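Local coordinates for tailspike protein (Acinetobacter phage vB_ApiP_P1, PDB 6E1R), which probably recognises and depolymerises the capsular polysaccharide of its Acinetobacter host as a trimeric tailspike hydrolase, at residues A[480-492]-A[503-517]. Sequence-based numbering, arbitrary orientation.
Sequences AGTNSAVYELLVT and IGSAGLTSGAAASHP
A classic beta bulge interrupts the regular register of these two antiparallel strands: Ile503 and Gly504 both face Glu488. Glu488 O takes Ile503 N at 2.6 Å and, more weakly, Gly504 N. Gly504 O answers by accepting Glu488 N. Next to the bulge, Val486 and Ala506 bond to each other in both directions; past Gly507 the Leu508 N to Ser484 O bond is weak. On the face they share with Glu488, Val486 CG2 packs on Ala506 CB at 3.6 Å. At the bulge, Ile503 points toward the partner strand. Its CD1 meets Leu490 CG at 3.5 Å, and its CB lies against Glu488 CG. The Glu488 chain bends at chi2 (86°), and its OE1 forms a salt bridge with Arg467 of the second subunit.

The loop after Gly507 folds back beside the start of strand 484-492. With CG anti to its carbonyl carbon (chi1 -54°), Tyr487 reaches the loop with its phenol end, and Pro517 O lies at the ring edge, in its plane. The OH donates to Pro517 O at 2.6 Å, on a lone pair, and also bonds Phe519 N. Thr509 runs the opposite way beside Tyr487, its CG2 touching the hydroxyl, while Ala485 CB packs on Pro517 CG. At the loop end, Asn483 ND2 gives a straight bond to Ser515 O (2.9 Å, 163°), although the donor lies above the carbonyl plane of Ser515, not on a lone pair. Asn483 CG and OD1 rest on Leu508 CD1.

The two strands form a hairpin in the antiparallel sheet of the C-terminal domain. Strand 465-474 pairs with the other edge of 484-494, and Trp521 of strand 519-523 meets the Tyr487 ring edge-to-face. Ile503 packs on its copies in both other subunits.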
loop_
_atom_site.group_PDB
_atom_site.type_symbol
_atom_site.label_atom_id
_atom_site.label_comp_id
_atom_site.label_asym_id
_atom_site.label_seq_id
_atom_site.Cartn_x
_atom_site.Cartn_y
_atom_site.Cartn_z
ATOM N N ALA A 480 -6.413 -40.175 30.230
ATOM C CA ALA A 480 -6.656 -40.353 31.653
ATOM C C ALA A 480 -6.381 -41.797 32.052
ATOM O O ALA A 480 -6.922 -42.731 31.453
ATOM C CB ALA A 480 -8.092 -39.968 32.004
ATOM N N GLY A 481 -5.534 -41.975 33.065
ATOM C CA GLY A 481 -5.197 -43.293 33.562
ATOM C C GLY A 481 -4.134 -44.033 32.783
ATOM O O GLY A 481 -3.938 -45.230 33.021
ATOM N N THR A 482 -3.438 -43.367 31.866
ATOM C CA THR A 482 -2.391 -44.017 31.089
ATOM C C THR A 482 -1.145 -44.202 31.947
ATOM O O THR A 482 -0.696 -43.263 32.613
ATOM C CB THR A 482 -2.057 -43.194 29.843
ATOM O OG1 THR A 482 -3.196 -43.153 28.975
ATOM C CG2 THR A 482 -0.880 -43.805 29.095
ATOM N N ASN A 483 -0.594 -45.415 31.936
ATOM C CA ASN A 483 0.644 -45.679 32.656
ATOM C C ASN A 483 1.765 -44.809 32.102
ATOM O O ASN A 483 2.035 -44.817 30.898
ATOM C CB ASN A 483 1.017 -47.157 32.550
ATOM C CG ASN A 483 0.038 -48.059 33.274
ATOM O OD1 ASN A 483 -0.681 -47.620 34.172
ATOM N ND2 ASN A 483 0.009 -49.328 32.889
ATOM N N SER A 484 2.415 -44.054 32.985
ATOM C CA SER A 484 3.402 -43.066 32.580
ATOM C C SER A 484 4.651 -43.185 33.440
ATOM O O SER A 484 4.599 -43.633 34.589
ATOM C CB SER A 484 2.838 -41.640 32.678
ATOM O OG SER A 484 3.840 -40.673 32.415
ATOM N N ALA A 485 5.781 -42.783 32.862
ATOM C CA ALA A 485 7.051 -42.745 33.570
ATOM C C ALA A 485 7.924 -41.669 32.944
ATOM O O ALA A 485 7.915 -41.487 31.724
ATOM C CB ALA A 485 7.763 -44.101 33.528
ATOM N N VAL A 486 8.673 -40.960 33.783
ATOM C CA VAL A 486 9.548 -39.882 33.342
ATOM C C VAL A 486 10.979 -40.235 33.722
ATOM O O VAL A 486 11.225 -40.826 34.779
ATOM C CB VAL A 486 9.136 -38.517 33.936
ATOM C CG1 VAL A 486 7.756 -38.129 33.445
ATOM C CG2 VAL A 486 9.170 -38.556 35.453
ATOM N N TYR A 487 11.918 -39.892 32.845
ATOM C CA TYR A 487 13.329 -40.178 33.051
ATOM C C TYR A 487 14.142 -38.930 32.741
ATOM O O TYR A 487 13.869 -38.230 31.762
ATOM C CB TYR A 487 13.799 -41.341 32.167
ATOM C CG TYR A 487 12.982 -42.606 32.322
ATOM C CD1 TYR A 487 11.800 -42.782 31.613
ATOM C CD2 TYR A 487 13.396 -43.628 33.166
ATOM C CE1 TYR A 487 11.049 -43.934 31.746
ATOM C CE2 TYR A 487 12.652 -44.787 33.304
ATOM C CZ TYR A 487 11.479 -44.932 32.591
ATOM O OH TYR A 487 10.733 -46.079 32.722
ATOM N N GLU A 488 15.140 -38.658 33.576
ATOM C CA GLU A 488 16.033 -37.521 33.396
ATOM C C GLU A 488 17.422 -38.061 33.092
ATOM O O GLU A 488 18.022 -38.742 33.931
ATOM C CB GLU A 488 16.050 -36.643 34.649
ATOM C CG GLU A 488 16.832 -35.347 34.512
ATOM C CD GLU A 488 16.000 -34.222 33.918
ATOM O OE1 GLU A 488 15.034 -34.511 33.179
ATOM O OE2 GLU A 488 16.306 -33.044 34.201
ATOM N N LEU A 489 17.933 -37.760 31.899
ATOM C CA LEU A 489 19.164 -38.366 31.410
ATOM C C LEU A 489 20.164 -37.290 31.016
ATOM O O LEU A 489 19.808 -36.325 30.333
ATOM C CB LEU A 489 18.889 -39.285 30.216
ATOM C CG LEU A 489 17.805 -40.348 30.403
ATOM C CD1 LEU A 489 17.536 -41.074 29.094
ATOM C CD2 LEU A 489 18.196 -41.332 31.498
ATOM N N LEU A 490 21.412 -37.468 31.441
ATOM C CA LEU A 490 22.539 -36.683 30.957
ATOM C C LEU A 490 23.312 -37.516 29.945
ATOM O O LEU A 490 23.707 -38.646 30.243
ATOM C CB LEU A 490 23.462 -36.267 32.101
ATOM C CG LEU A 490 23.078 -35.033 32.914
ATOM C CD1 LEU A 490 24.174 -34.698 33.916
ATOM C CD2 LEU A 490 22.798 -33.849 32.000
ATOM N N VAL A 491 23.526 -36.961 28.755
ATOM C CA VAL A 491 24.189 -37.687 27.683
ATOM C C VAL A 491 25.312 -36.840 27.107
ATOM O O VAL A 491 25.244 -35.606 27.082
ATOM C CB VAL A 491 23.202 -38.102 26.568
ATOM C CG1 VAL A 491 22.164 -39.072 27.111
ATOM C CG2 VAL A 491 22.531 -36.874 25.961
ATOM N N THR A 492 26.356 -37.522 26.646
ATOM C CA THR A 492 27.461 -36.924 25.910
ATOM C C THR A 492 28.258 -38.057 25.283
ATOM O O THR A 492 28.145 -39.215 25.696
ATOM C CB THR A 492 28.358 -36.060 26.804
ATOM O OG1 THR A 492 29.359 -35.419 26.002
ATOM C CG2 THR A 492 29.034 -36.909 27.868
ATOM N N ILE A 503 19.780 -39.223 35.785
ATOM C CA ILE A 503 19.748 -38.321 36.931
ATOM C C ILE A 503 18.625 -38.706 37.887
ATOM O O ILE A 503 18.776 -38.617 39.112
ATOM C CB ILE A 503 19.613 -36.865 36.451
ATOM C CG1 ILE A 503 20.939 -36.352 35.891
ATOM C CG2 ILE A 503 19.128 -35.971 37.564
ATOM C CD1 ILE A 503 20.971 -34.845 35.734
ATOM N N GLY A 504 17.492 -39.149 37.353
ATOM C CA GLY A 504 16.375 -39.518 38.200
ATOM C C GLY A 504 15.253 -40.112 37.379
ATOM O O GLY A 504 15.336 -40.220 36.153
ATOM N N SER A 505 14.196 -40.508 38.083
ATOM C CA SER A 505 13.038 -41.114 37.442
ATOM C C SER A 505 11.839 -40.990 38.369
ATOM O O SER A 505 11.981 -40.732 39.568
ATOM C CB SER A 505 13.294 -42.584 37.089
ATOM O OG SER A 505 13.456 -43.367 38.260
ATOM N N ALA A 506 10.654 -41.177 37.794
ATOM C CA ALA A 506 9.414 -41.156 38.556
ATOM C C ALA A 506 8.349 -41.910 37.776
ATOM O O ALA A 506 8.371 -41.946 36.543
ATOM C CB ALA A 506 8.953 -39.724 38.852
ATOM N N GLY A 507 7.420 -42.510 38.508
ATOM C CA GLY A 507 6.344 -43.269 37.907
ATOM C C GLY A 507 6.594 -44.763 37.928
ATOM O O GLY A 507 7.366 -45.294 38.730
ATOM N N LEU A 508 5.913 -45.454 37.012
ATOM C CA LEU A 508 5.991 -46.911 36.914
ATOM C C LEU A 508 7.277 -47.282 36.180
ATOM O O LEU A 508 7.303 -47.520 34.970
ATOM C CB LEU A 508 4.755 -47.465 36.216
ATOM C CG LEU A 508 3.422 -46.978 36.789
ATOM C CD1 LEU A 508 2.254 -47.529 35.988
ATOM C CD2 LEU A 508 3.295 -47.350 38.256
ATOM N N THR A 509 8.368 -47.341 36.943
ATOM C CA THR A 509 9.705 -47.539 36.398
ATOM C C THR A 509 10.300 -48.896 36.757
ATOM O O THR A 509 11.480 -49.134 36.481
ATOM C CB THR A 509 10.640 -46.423 36.871
ATOM O OG1 THR A 509 10.650 -46.378 38.303
ATOM C CG2 THR A 509 10.182 -45.077 36.331
ATOM N N SER A 510 9.519 -49.791 37.362
ATOM C CA SER A 510 10.046 -51.057 37.853
ATOM C C SER A 510 9.545 -52.271 37.085
ATOM O O SER A 510 10.083 -53.366 37.281
ATOM C CB SER A 510 9.705 -51.228 39.341
ATOM O OG SER A 510 10.341 -50.234 40.124
ATOM N N GLY A 511 8.542 -52.115 36.227
ATOM C CA GLY A 511 8.068 -53.235 35.437
ATOM C C GLY A 511 7.277 -54.258 36.217
ATOM O O GLY A 511 7.332 -55.449 35.896
ATOM N N ALA A 512 6.538 -53.825 37.242
ATOM C CA ALA A 512 5.734 -54.758 38.024
ATOM C C ALA A 512 4.654 -55.412 37.175
ATOM O O ALA A 512 4.210 -56.523 37.484
ATOM C CB ALA A 512 5.111 -54.040 39.221
ATOM N N ALA A 513 4.219 -54.742 36.111
ATOM C CA ALA A 513 3.257 -55.288 35.166
ATOM C C ALA A 513 3.765 -55.055 33.750
ATOM O O ALA A 513 4.703 -54.288 33.520
ATOM C CB ALA A 513 1.868 -54.663 35.352
ATOM N N ALA A 514 3.136 -55.740 32.793
ATOM C CA ALA A 514 3.566 -55.632 31.403
ATOM C C ALA A 514 3.293 -54.244 30.838
ATOM O O ALA A 514 4.075 -53.734 30.026
ATOM C CB ALA A 514 2.879 -56.703 30.557
ATOM N N SER A 515 2.195 -53.616 31.252
ATOM C CA SER A 515 1.784 -52.323 30.720
ATOM C C SER A 515 2.517 -51.145 31.357
ATOM O O SER A 515 2.162 -49.995 31.077
ATOM C CB SER A 515 0.274 -52.146 30.893
ATOM O OG SER A 515 -0.092 -52.195 32.262
ATOM N N HIS A 516 3.519 -51.395 32.199
ATOM C CA HIS A 516 4.230 -50.292 32.840
ATOM C C HIS A 516 5.360 -49.806 31.941
ATOM O O HIS A 516 6.139 -50.625 31.441
ATOM C CB HIS A 516 4.792 -50.720 34.188
ATOM C CG HIS A 516 3.743 -51.050 35.204
ATOM N ND1 HIS A 516 4.044 -51.344 36.517
ATOM C CD2 HIS A 516 2.394 -51.129 35.102
ATOM C CE1 HIS A 516 2.927 -51.591 37.178
ATOM N NE2 HIS A 516 1.912 -51.467 36.342
ATOM N N PRO A 517 5.482 -48.496 31.711
ATOM C CA PRO A 517 6.550 -47.968 30.833
ATOM C C PRO A 517 7.900 -47.892 31.539
ATOM O O PRO A 517 8.466 -46.821 31.784
ATOM C CB PRO A 517 6.004 -46.589 30.452
ATOM C CG PRO A 517 5.214 -46.175 31.648
ATOM C CD PRO A 517 4.591 -47.431 32.199
#